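Side-chain contacts in D-xylonate dehydratase (Caulobacter crescentus, PDB 5OYN), which catalyses the dehydration of D-xylonate to 2-dehydro-3-deoxy-D-arabinonate, and of D-gluconate with similar efficiency, using a [2Fe-2S] cluster and magnesium: residues H97-N102 / N113-G118; V131-G136 / M146-V151; T107-R112 / D495-G500; A60-D65 / R71-L76. All coordinates share one frame; numbering follows the deposited sequence.

Contact 1: residues H97-N102 / N113-G118; sequences HPIFEN and NLSYLG. With MG (magnesium ion), chain E; FES (Fe2/s2 (inorganic) cluster), chain F.
L114 meets the H97 imidazole through one methyl branch, the side chains crossing at about a right angle. Its CD2 lies over a ring face, offset toward the rim, in a CH-pi contact 3.9 Å from the ring centroid. H97 is turned toward the helix with CG anti to its backbone N (chi1 -179°), which brings the ring under this methyl. Its NE2 makes a weak hydrogen bond to D111 on the same helix. S115 follows, its CB 3.9 Å from H97 CB and equally close to I99 CD1. One water links the main chains: it accepts from H97 N at 3.0 Å and donates to S115 O at 3.2 Å. Replacing H97 by an alanine is likely to open a gap beside L114 CD2 and to lose the weak bond to D111.

The loop continues from I99 into the active site. E101 OE1 binds magnesium at 2.1 Å, in a site that also holds D138, E472, the carboxylated lysine at position 139 and a water. N102 OD1 comes 3.4 Å from S1 of the iron-sulfur cluster, and the F100 ring presents its edge to the same sulfur. The contact lays the loop after strand 90-95 along helix 109-125. G118 and E121 of the second subunit pack on H97 and L114. Helix 564-572 touches L114 and N113 through W565, and helix 141-151 packs on N113 and Y116, whose OH bonds T150 OG1.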
loop_
_atom_site.group_PDB
_atom_site.type_symbol
_atom_site.label_atom_id
_atom_site.label_comp_id
_atom_site.label_asym_id
_atom_site.label_seq_id
_atom_site.Cartn_x
_atom_site.Cartn_y
_atom_site.Cartn_z
ATOM N N HIS A 97 18.948 8.513 1.231
ATOM C CA HIS A 97 19.730 7.882 0.184
ATOM C C HIS A 97 19.729 6.369 0.404
ATOM O O HIS A 97 19.946 5.914 1.536
ATOM C CB HIS A 97 21.146 8.455 0.202
ATOM C CG HIS A 97 22.039 7.896 -0.855
ATOM N ND1 HIS A 97 21.817 8.099 -2.200
ATOM C CD2 HIS A 97 23.153 7.130 -0.765
ATOM C CE1 HIS A 97 22.760 7.485 -2.894
ATOM N NE2 HIS A 97 23.580 6.889 -2.047
ATOM N N PRO A 98 19.426 5.568 -0.616
ATOM C CA PRO A 98 19.356 4.116 -0.422
ATOM C C PRO A 98 20.731 3.491 -0.348
ATOM O O PRO A 98 21.695 3.974 -0.944
ATOM C CB PRO A 98 18.610 3.632 -1.672
ATOM C CG PRO A 98 18.956 4.622 -2.707
ATOM C CD PRO A 98 18.982 5.951 -1.966
ATOM N N ILE A 99 20.812 2.394 0.401
ATOM C CA ILE A 99 22.068 1.674 0.594
ATOM C C ILE A 99 21.779 0.177 0.625
ATOM O O ILE A 99 21.046 -0.304 1.498
ATOM C CB ILE A 99 22.801 2.085 1.880
ATOM C CG1 ILE A 99 22.934 3.618 1.989
ATOM C CG2 ILE A 99 24.145 1.364 1.945
ATOM C CD1 ILE A 99 23.839 4.100 3.131
ATOM N N PHE A 100 22.361 -0.557 -0.321
ATOM C CA PHE A 100 22.231 -2.007 -0.429
ATOM C C PHE A 100 23.654 -2.518 -0.594
ATOM O O PHE A 100 24.226 -2.420 -1.682
ATOM C CB PHE A 100 21.338 -2.403 -1.602
ATOM C CG PHE A 100 21.248 -3.891 -1.843
ATOM C CD1 PHE A 100 21.507 -4.805 -0.822
ATOM C CD2 PHE A 100 20.883 -4.380 -3.099
ATOM C CE1 PHE A 100 21.429 -6.168 -1.051
ATOM C CE2 PHE A 100 20.802 -5.751 -3.335
ATOM C CZ PHE A 100 21.081 -6.646 -2.305
ATOM N N GLU A 101 24.208 -3.073 0.485
ATOM C CA GLU A 101 25.625 -3.420 0.505
ATOM C C GLU A 101 25.984 -4.467 -0.552
ATOM O O GLU A 101 27.060 -4.398 -1.161
ATOM C CB GLU A 101 26.015 -3.902 1.902
ATOM C CG GLU A 101 27.422 -4.474 1.986
ATOM C CD GLU A 101 28.414 -3.503 2.623
ATOM O OE1 GLU A 101 29.512 -3.975 3.028
ATOM O OE2 GLU A 101 28.090 -2.285 2.724
ATOM N N ASN A 102 25.099 -5.437 -0.800
ATOM C CA ASN A 102 25.472 -6.562 -1.653
ATOM C C ASN A 102 25.744 -6.124 -3.093
ATOM O O ASN A 102 26.674 -6.632 -3.730
ATOM C CB ASN A 102 24.388 -7.635 -1.620
ATOM C CG ASN A 102 24.640 -8.711 -0.575
ATOM O OD1 ASN A 102 25.535 -8.602 0.271
ATOM N ND2 ASN A 102 23.838 -9.767 -0.632
ATOM N N ASN A 113 28.371 8.154 4.290
ATOM C CA ASN A 113 28.550 9.580 4.517
ATOM C C ASN A 113 27.597 10.397 3.653
ATOM O O ASN A 113 27.052 11.410 4.110
ATOM C CB ASN A 113 30.013 9.961 4.267
ATOM C CG ASN A 113 30.952 9.488 5.396
ATOM O OD1 ASN A 113 30.534 9.313 6.544
ATOM N ND2 ASN A 113 32.221 9.290 5.064
ATOM N N LEU A 114 27.361 9.953 2.412
ATOM C CA LEU A 114 26.412 10.636 1.532
ATOM C C LEU A 114 24.997 10.587 2.097
ATOM O O LEU A 114 24.268 11.580 2.056
ATOM C CB LEU A 114 26.460 10.022 0.134
ATOM C CG LEU A 114 25.464 10.552 -0.901
ATOM C CD1 LEU A 114 25.530 12.057 -1.047
ATOM C CD2 LEU A 114 25.684 9.876 -2.249
ATOM N N SER A 115 24.585 9.437 2.619
ATOM C CA SER A 115 23.287 9.361 3.272
ATOM C C SER A 115 23.260 10.244 4.514
ATOM O O SER A 115 22.264 10.926 4.783
ATOM C CB SER A 115 22.977 7.899 3.607
ATOM O OG SER A 115 21.732 7.740 4.258
ATOM N N TYR A 116 24.363 10.263 5.267
ATOM C CA TYR A 116 24.482 11.124 6.441
ATOM C C TYR A 116 24.168 12.577 6.098
ATOM O O TYR A 116 23.340 13.219 6.753
ATOM C CB TYR A 116 25.898 11.001 7.022
ATOM C CG TYR A 116 26.285 12.143 7.942
ATOM C CD1 TYR A 116 25.846 12.175 9.263
ATOM C CD2 TYR A 116 27.082 13.195 7.491
ATOM C CE1 TYR A 116 26.185 13.223 10.108
ATOM C CE2 TYR A 116 27.422 14.255 8.329
ATOM C CZ TYR A 116 26.971 14.259 9.634
ATOM O OH TYR A 116 27.304 15.294 10.476
ATOM N N LEU A 117 24.831 13.113 5.067
ATOM C CA LEU A 117 24.636 14.506 4.677
ATOM C C LEU A 117 23.173 14.806 4.451
ATOM O O LEU A 117 22.631 15.771 4.998
ATOM C CB LEU A 117 25.427 14.817 3.405
ATOM C CG LEU A 117 26.949 14.766 3.545
ATOM C CD1 LEU A 117 27.650 14.683 2.189
ATOM C CD2 LEU A 117 27.421 15.967 4.353
ATOM N N GLY A 118 22.516 13.973 3.642
ATOM C CA GLY A 118 21.134 14.223 3.283
ATOM C C GLY A 118 20.183 14.090 4.449
ATOM O O GLY A 118 19.169 14.791 4.507
HETATM MG MG MG E . 29.104 -5.091 4.734
HETATM FE FE1 FES F . 22.104 -5.774 3.529
HETATM FE FE2 FES F . 24.226 -7.878 4.155
HETATM S S1 FES F . 23.276 -7.175 2.292
HETATM S S2 FES F . 22.668 -6.875 5.351
HETATM O O HOH W 1 20.432 10.893 2.218
HETATM O O HOH W 2 29.304 -6.799 6.050
#

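Contact 2: residues V131-G136 / M146-V151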
loop_
_atom_site.group_PDB
_atom_site.type_symbol
_atom_site.label_atom_id
_atom_site.label_comp_id
_atom_site.label_asym_id
_atom_site.label_seq_id
_atom_site.Cartn_x
_atom_site.Cartn_y
_atom_site.Cartn_z
ATOM N N VAL A 131 12.631 11.858 15.679
ATOM C CA VAL A 131 12.821 10.980 14.533
ATOM C C VAL A 131 12.832 9.518 14.970
ATOM O O VAL A 131 13.222 9.175 16.090
ATOM C CB VAL A 131 14.105 11.336 13.766
ATOM C CG1 VAL A 131 15.319 10.930 14.557
ATOM C CG2 VAL A 131 14.097 10.670 12.395
ATOM N N VAL A 132 12.349 8.660 14.077
ATOM C CA VAL A 132 12.470 7.219 14.207
ATOM C C VAL A 132 13.345 6.755 13.056
ATOM O O VAL A 132 12.953 6.862 11.887
ATOM C CB VAL A 132 11.108 6.530 14.186
ATOM C CG1 VAL A 132 11.296 5.022 14.212
ATOM C CG2 VAL A 132 10.275 7.002 15.357
ATOM N N LEU A 133 14.538 6.271 13.387
ATOM C CA LEU A 133 15.515 5.833 12.398
ATOM C C LEU A 133 15.272 4.353 12.115
ATOM O O LEU A 133 15.430 3.513 13.009
ATOM C CB LEU A 133 16.944 6.070 12.902
ATOM C CG LEU A 133 17.338 7.476 13.350
ATOM C CD1 LEU A 133 18.652 7.448 14.063
ATOM C CD2 LEU A 133 17.404 8.438 12.177
ATOM N N THR A 134 14.889 4.031 10.879
ATOM C CA THR A 134 14.711 2.643 10.464
ATOM C C THR A 134 16.044 2.143 9.929
ATOM O O THR A 134 16.721 2.848 9.178
ATOM C CB THR A 134 13.608 2.497 9.402
ATOM O OG1 THR A 134 14.006 3.148 8.191
ATOM C CG2 THR A 134 12.279 3.104 9.874
ATOM N N THR A 135 16.446 0.947 10.347
ATOM C CA THR A 135 17.794 0.465 10.076
ATOM C C THR A 135 17.763 -1.027 9.797
ATOM O O THR A 135 16.889 -1.751 10.284
ATOM C CB THR A 135 18.766 0.700 11.257
ATOM O OG1 THR A 135 18.372 -0.130 12.354
ATOM C CG2 THR A 135 18.784 2.164 11.710
ATOM N N GLY A 136 18.756 -1.476 9.034
ATOM C CA GLY A 136 18.952 -2.878 8.737
ATOM C C GLY A 136 20.274 -3.138 8.042
ATOM O O GLY A 136 21.250 -3.490 8.705
ATOM N N MET A 146 24.608 8.756 13.126
ATOM C CA MET A 146 25.476 9.901 12.860
ATOM C C MET A 146 24.666 11.158 12.544
ATOM O O MET A 146 24.885 12.221 13.134
ATOM C CB MET A 146 26.430 9.578 11.713
ATOM C CG MET A 146 27.567 8.673 12.126
ATOM S SD MET A 146 28.400 7.891 10.731
ATOM C CE MET A 146 28.595 9.261 9.592
ATOM N N ALA A 147 23.697 11.043 11.637
ATOM C CA ALA A 147 22.931 12.211 11.220
ATOM C C ALA A 147 22.053 12.731 12.346
ATOM O O ALA A 147 21.940 13.948 12.543
ATOM C CB ALA A 147 22.085 11.867 9.995
ATOM N N ALA A 148 21.406 11.834 13.088
ATOM C CA ALA A 148 20.540 12.298 14.163
ATOM C C ALA A 148 21.327 13.039 15.241
ATOM O O ALA A 148 20.797 13.978 15.843
ATOM C CB ALA A 148 19.765 11.129 14.773
ATOM N N THR A 149 22.586 12.649 15.505
ATOM C CA THR A 149 23.283 13.324 16.595
ATOM C C THR A 149 23.801 14.691 16.164
ATOM O O THR A 149 23.711 15.652 16.937
ATOM C CB THR A 149 24.429 12.472 17.159
ATOM O OG1 THR A 149 25.575 12.583 16.318
ATOM C CG2 THR A 149 24.042 11.032 17.269
ATOM N N THR A 150 24.337 14.804 14.942
ATOM C CA THR A 150 24.739 16.109 14.424
ATOM C C THR A 150 23.624 17.125 14.595
ATOM O O THR A 150 23.853 18.255 15.037
ATOM C CB THR A 150 25.129 16.008 12.949
ATOM O OG1 THR A 150 26.315 15.216 12.807
ATOM C CG2 THR A 150 25.388 17.385 12.377
ATOM N N VAL A 151 22.399 16.735 14.258
ATOM C CA VAL A 151 21.280 17.648 14.434
ATOM C C VAL A 151 20.824 17.650 15.883
ATOM O O VAL A 151 20.489 18.704 16.440
ATOM C CB VAL A 151 20.150 17.279 13.462
ATOM C CG1 VAL A 151 18.874 18.054 13.787
ATOM C CG2 VAL A 151 20.609 17.548 12.040
#
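A148 carries most of this contact, through its single methyl group. CB points at strand 130-135 and meets L133 CD1 at 3.9 Å and, more loosely, V131 CG1 at 4.5 Å. All three residues are buried, and the contact between them is wholly apolar. L133 is the closer partner. Its CG stands anti to the carbonyl carbon (chi1 -55°), and the extended chain beyond it carries CD1 across to the helix. V131 lies two residues back on the strand, so its side chain leaves the same face of the sheet. The backbones stay well apart: CA of V131 and CA of A148 are 7.8 Å from each other. A148 also touches A155 on the next strand, so its methyl group sits over two neighbouring strands.

M146 O is used within the helix: it accepts from T150 N at 3.2 Å and from T149 OG1 at 3.3 Å. The T149 hydroxyl reaches it from 31° outside the carbonyl plane.

Past G136 the chain enters the loop with C137, a ligand of the iron-sulfur cluster, and D138, a ligand of magnesium. It then returns as helix 141-151 and runs into strand 155-159, parallel to and beside strand 130-135. A helix packed on the two parallel strands it connects is typical of a beta-alpha-beta crossover.

Contact 3: residues T107-R112 / D495-G500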
loop_
_atom_site.group_PDB
_atom_site.type_symbol
_atom_site.label_atom_id
_atom_site.label_comp_id
_atom_site.label_asym_id
_atom_site.label_seq_id
_atom_site.Cartn_x
_atom_site.Cartn_y
_atom_site.Cartn_z
ATOM N N THR A 107 31.652 0.140 -3.824
ATOM C CA THR A 107 31.351 -0.398 -2.501
ATOM C C THR A 107 30.303 0.487 -1.846
ATOM O O THR A 107 30.202 1.679 -2.154
ATOM C CB THR A 107 32.594 -0.491 -1.596
ATOM O OG1 THR A 107 32.196 -0.793 -0.249
ATOM C CG2 THR A 107 33.354 0.815 -1.600
ATOM N N ALA A 108 29.517 -0.108 -0.943
ATOM C CA ALA A 108 28.514 0.656 -0.209
ATOM C C ALA A 108 29.117 1.535 0.883
ATOM O O ALA A 108 28.400 2.384 1.431
ATOM C CB ALA A 108 27.472 -0.282 0.398
ATOM N N ALA A 109 30.408 1.360 1.213
ATOM C CA ALA A 109 31.046 2.264 2.161
ATOM C C ALA A 109 30.999 3.704 1.676
ATOM O O ALA A 109 31.030 4.633 2.493
ATOM C CB ALA A 109 32.492 1.837 2.411
ATOM N N LEU A 110 30.905 3.902 0.363
ATOM C CA LEU A 110 30.828 5.244 -0.189
ATOM C C LEU A 110 29.570 5.972 0.258
ATOM O O LEU A 110 29.537 7.206 0.280
ATOM C CB LEU A 110 30.860 5.167 -1.711
ATOM C CG LEU A 110 32.252 5.057 -2.309
ATOM C CD1 LEU A 110 32.152 4.910 -3.815
ATOM C CD2 LEU A 110 33.022 6.295 -1.935
ATOM N N ASP A 111 28.527 5.231 0.613
ATOM C CA ASP A 111 27.200 5.813 0.738
ATOM C C ASP A 111 26.864 6.256 2.151
ATOM O O ASP A 111 25.989 7.111 2.321
ATOM C CB ASP A 111 26.157 4.812 0.244
ATOM C CG ASP A 111 26.108 4.747 -1.272
ATOM O OD1 ASP A 111 26.390 5.793 -1.901
ATOM O OD2 ASP A 111 25.801 3.668 -1.834
ATOM N N ARG A 112 27.544 5.711 3.163
ATOM C CA ARG A 112 27.185 6.044 4.533
ATOM C C ARG A 112 27.294 7.540 4.775
ATOM O O ARG A 112 26.397 8.150 5.367
ATOM C CB ARG A 112 28.062 5.277 5.504
ATOM C CG ARG A 112 27.624 5.431 6.934
ATOM C CD ARG A 112 28.752 5.086 7.877
ATOM N NE ARG A 112 29.630 6.232 8.053
ATOM C CZ ARG A 112 30.888 6.157 8.467
ATOM N NH1 ARG A 112 31.432 4.985 8.757
ATOM N NH2 ARG A 112 31.597 7.265 8.595
ATOM N N ASP A 495 44.655 -3.156 3.729
ATOM C CA ASP A 495 44.185 -1.833 4.130
ATOM C C ASP A 495 42.708 -1.613 3.806
ATOM O O ASP A 495 42.204 -0.493 3.973
ATOM C CB ASP A 495 45.044 -0.727 3.486
ATOM C CG ASP A 495 44.958 -0.709 1.958
ATOM O OD1 ASP A 495 44.464 -1.697 1.370
ATOM O OD2 ASP A 495 45.387 0.298 1.339
ATOM N N GLY A 496 42.016 -2.654 3.344
ATOM C CA GLY A 496 40.582 -2.645 3.194
ATOM C C GLY A 496 39.888 -3.375 4.326
ATOM O O GLY A 496 40.436 -3.551 5.421
ATOM N N ARG A 497 38.653 -3.808 4.050
ATOM C CA ARG A 497 37.765 -4.450 5.022
ATOM C C ARG A 497 37.427 -5.863 4.550
ATOM O O ARG A 497 37.933 -6.342 3.535
ATOM C CB ARG A 497 36.498 -3.608 5.235
ATOM C CG ARG A 497 36.738 -2.088 5.202
ATOM C CD ARG A 497 35.540 -1.267 5.653
ATOM N NE ARG A 497 34.294 -1.969 5.377
ATOM C CZ ARG A 497 33.627 -1.893 4.230
ATOM N NH1 ARG A 497 34.077 -1.125 3.256
ATOM N NH2 ARG A 497 32.510 -2.585 4.063
ATOM N N GLN A 498 36.578 -6.543 5.314
ATOM C CA GLN A 498 35.995 -7.805 4.885
ATOM C C GLN A 498 34.572 -7.852 5.404
ATOM O O GLN A 498 34.225 -7.140 6.350
ATOM C CB GLN A 498 36.778 -9.012 5.398
ATOM C CG GLN A 498 36.513 -9.316 6.855
ATOM C CD GLN A 498 37.400 -10.417 7.378
ATOM O OE1 GLN A 498 38.243 -10.957 6.652
ATOM N NE2 GLN A 498 37.206 -10.773 8.643
ATOM N N SER A 499 33.744 -8.693 4.783
ATOM C CA SER A 499 32.351 -8.782 5.208
ATOM C C SER A 499 32.267 -9.213 6.665
ATOM O O SER A 499 33.014 -10.086 7.119
ATOM C CB SER A 499 31.578 -9.765 4.329
ATOM O OG SER A 499 30.206 -9.820 4.696
ATOM N N GLY A 500 31.345 -8.601 7.404
ATOM C CA GLY A 500 31.107 -9.006 8.776
ATOM C C GLY A 500 30.752 -10.474 8.888
ATOM O O GLY A 500 30.712 -11.047 9.976
#
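R497 and A109 meet where the two family regions of the chain close over the magnesium site. Segment 107-112 leads into helix 109-125, and T107 forms an ST turn there. Segment 495-500 is the loop after strand 492-494.

The direct contact is van der Waals. R497 NH1 lies 3.5 Å from A109 CB, which approaches the guanidinium obliquely. T107 OG1 sits near the guanidinium plane at its edge, 4.0 Å from NH1. That is too long for a hydrogen bond, so the hydroxyl is a neighbour of the arginine and not its acceptor. The arginine chain starts with CG anti to the carbonyl carbon and bends at chi3 (-29°), which swings the head group toward the helix start.

The charged and polar ties of R497 run to other residues. NH2 forms a salt bridge with E101, whose OE1 binds magnesium, and NE bonds N288 OD1. The side chain also comes about 3 Å from that of E472, another magnesium ligand, and about 4 Å from the ion itself, between nearest atoms. R497 is therefore a second-shell residue that is likely to steady the carboxylates around the metal.

Hydrogen bonds also hold the T107 side. Its hydroxyl bonds S470 O, a further tie to the C-terminal region. The same OG1 caps the turn, accepting from A109 N at 3.2 Å with an almost straight N-H...O angle of 172°.

Contact 4: residues A60-D65 / R71-L76; sequences AQTGSD and RIHLDL
Q61 and H73 join the end of strand 56-61 to helix 73-87, the first two elements of a beta-alpha-beta unit completed by strand 90-95. The Q61 amide is used at both ends. NE2 donates to H73 O at 2.9 Å (165°). H73 O lies close to the amide plane of Q61, but NE2 stands well above the H73 carbonyl plane. NE2 also bonds E93 on strand 90-95. OE1 turns back and accepts from G63 N at 3.0 Å, two residues on, just past the strand end. The bend at chi2 (62°) places the amide between these partners. A leucine in place of Q61 would probably leave H73 O, G63 N and E93 without these bonds and let the turn move.

Other polar groups look to the neighbouring strand. H73 NE2 donates to T135 O, and T62 OG1 bonds T134 OG1. L74 adds an apolar branch: its CD2 packs 3.6 Å from G63 O and against the Q61 amide. The backbones come close at G63, whose CA is 3.6 Å from R71 CA.

Charge is paired at the outer end of the contact, in a salt bridge. The extended R71 chain runs past S64 O to D65. In the second subunit, Y43 makes a cation-pi contact with R71 and bonds D65 O, and E93 N gives D65 OD2 a weak bond. The carboxylate and guanidinium planes are 23° apart, and D65 OD1 takes R71 NE at 3.0 Å, with R71 NH2 a weaker donor at 3.3 Å.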
loop_
_atom_site.group_PDB
_atom_site.type_symbol
_atom_site.label_atom_id
_atom_site.label_comp_id
_atom_site.label_asym_id
_atom_site.label_seq_id
_atom_site.Cartn_x
_atom_site.Cartn_y
_atom_site.Cartn_z
ATOM N N ALA A 60 12.477 8.052 9.209
ATOM C CA ALA A 60 13.442 8.009 8.108
ATOM C C ALA A 60 13.400 6.613 7.498
ATOM O O ALA A 60 13.994 5.666 8.027
ATOM C CB ALA A 60 14.839 8.393 8.571
ATOM N N GLN A 61 12.671 6.497 6.383
ATOM C CA GLN A 61 12.434 5.228 5.709
ATOM C C GLN A 61 13.657 4.802 4.918
ATOM O O GLN A 61 14.164 5.557 4.084
ATOM C CB GLN A 61 11.239 5.349 4.770
ATOM C CG GLN A 61 10.959 4.084 3.993
ATOM C CD GLN A 61 10.609 2.925 4.902
ATOM O OE1 GLN A 61 11.493 2.220 5.382
ATOM N NE2 GLN A 61 9.314 2.732 5.159
ATOM N N THR A 62 14.114 3.580 5.152
ATOM C CA THR A 62 15.252 3.064 4.415
ATOM C C THR A 62 14.900 1.913 3.491
ATOM O O THR A 62 15.716 1.561 2.629
ATOM C CB THR A 62 16.358 2.625 5.381
ATOM O OG1 THR A 62 15.838 1.657 6.308
ATOM C CG2 THR A 62 16.922 3.850 6.123
ATOM N N GLY A 63 13.707 1.340 3.628
ATOM C CA GLY A 63 13.328 0.214 2.798
ATOM C C GLY A 63 12.885 0.672 1.425
ATOM O O GLY A 63 12.282 1.731 1.268
ATOM N N SER A 64 13.214 -0.143 0.419
ATOM C CA SER A 64 12.718 0.024 -0.945
ATOM C C SER A 64 13.062 -1.233 -1.733
ATOM O O SER A 64 13.779 -2.115 -1.248
ATOM C CB SER A 64 13.309 1.253 -1.624
ATOM O OG SER A 64 14.628 0.970 -2.037
ATOM N N ASP A 65 12.535 -1.293 -2.966
ATOM C CA ASP A 65 12.853 -2.389 -3.881
ATOM C C ASP A 65 14.358 -2.540 -4.084
ATOM O O ASP A 65 14.844 -3.657 -4.273
ATOM C CB ASP A 65 12.178 -2.171 -5.240
ATOM C CG ASP A 65 10.657 -2.303 -5.184
ATOM O OD1 ASP A 65 10.121 -2.820 -4.174
ATOM O OD2 ASP A 65 9.991 -1.893 -6.167
ATOM N N ARG A 71 13.674 -3.476 3.315
ATOM C CA ARG A 71 12.362 -3.291 2.720
ATOM C C ARG A 71 11.228 -3.698 3.656
ATOM O O ARG A 71 10.094 -3.236 3.463
ATOM C CB ARG A 71 12.295 -4.073 1.415
ATOM C CG ARG A 71 11.059 -3.833 0.586
ATOM C CD ARG A 71 11.202 -4.589 -0.714
ATOM N NE ARG A 71 10.103 -4.366 -1.646
ATOM C CZ ARG A 71 8.944 -5.020 -1.606
ATOM N NH1 ARG A 71 8.713 -5.933 -0.662
ATOM N NH2 ARG A 71 8.014 -4.751 -2.512
ATOM N N ILE A 72 11.509 -4.528 4.672
ATOM C CA ILE A 72 10.495 -4.860 5.676
ATOM C C ILE A 72 9.950 -3.603 6.353
ATOM O O ILE A 72 8.823 -3.601 6.869
ATOM C CB ILE A 72 11.058 -5.859 6.720
ATOM C CG1 ILE A 72 9.952 -6.331 7.663
ATOM C CG2 ILE A 72 12.205 -5.251 7.522
ATOM C CD1 ILE A 72 9.253 -7.570 7.204
ATOM N N HIS A 73 10.714 -2.516 6.343
ATOM C CA HIS A 73 10.197 -1.279 6.896
ATOM C C HIS A 73 9.082 -0.681 6.052
ATOM O O HIS A 73 8.440 0.265 6.503
ATOM C CB HIS A 73 11.330 -0.273 7.069
ATOM C CG HIS A 73 12.294 -0.633 8.154
ATOM N ND1 HIS A 73 11.990 -0.497 9.490
ATOM C CD2 HIS A 73 13.553 -1.131 8.103
ATOM C CE1 HIS A 73 13.023 -0.884 10.217
ATOM N NE2 HIS A 73 13.985 -1.276 9.400
ATOM N N LEU A 74 8.826 -1.195 4.849
ATOM C CA LEU A 74 7.663 -0.711 4.110
ATOM C C LEU A 74 6.367 -1.199 4.744
ATOM O O LEU A 74 5.371 -0.465 4.759
ATOM C CB LEU A 74 7.751 -1.134 2.645
ATOM C CG LEU A 74 8.883 -0.445 1.871
ATOM C CD1 LEU A 74 8.929 -0.894 0.415
ATOM C CD2 LEU A 74 8.777 1.075 1.972
ATOM N N ASP A 75 6.364 -2.414 5.301
ATOM C CA ASP A 75 5.208 -2.884 6.054
ATOM C C ASP A 75 5.250 -2.454 7.518
ATOM O O ASP A 75 4.189 -2.174 8.095
ATOM C CB ASP A 75 5.081 -4.413 5.939
ATOM C CG ASP A 75 3.674 -4.935 6.336
ATOM O OD1 ASP A 75 2.984 -5.574 5.481
ATOM O OD2 ASP A 75 3.270 -4.726 7.509
ATOM N N LEU A 76 6.443 -2.342 8.131
ATOM C CA LEU A 76 6.490 -1.965 9.543
ATOM C C LEU A 76 6.200 -0.495 9.762
ATOM O O LEU A 76 5.797 -0.122 10.868
ATOM C CB LEU A 76 7.843 -2.260 10.168
ATOM C CG LEU A 76 8.384 -3.670 10.230
ATOM C CD1 LEU A 76 9.805 -3.569 10.782
ATOM C CD2 LEU A 76 7.502 -4.522 11.103
#

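Contacts 1, 2 and 3 are buried, while contact 4 is partly buried. Contacts 1, 3 and 4 touch the second subunit; contact 2 does not. Contacts 1 and 3 share helix 109-125. Contacts 2 and 4 share the parallel sheet, where strands 56-61 and 130-135 are neighbours. Chemistry follows place. Contact 2, inside the sheet-helix layer, is purely apolar. Contact 4, at a strand end, rests on hydrogen bonds of a side-chain amide and a salt bridge. Contacts 1 and 3 have modest packing, but their segments meet at the magnesium site through E101 and R497. Contact 3 alone joins the N-terminal and C-terminal family regions; contact 2 is nested within the loop it closes.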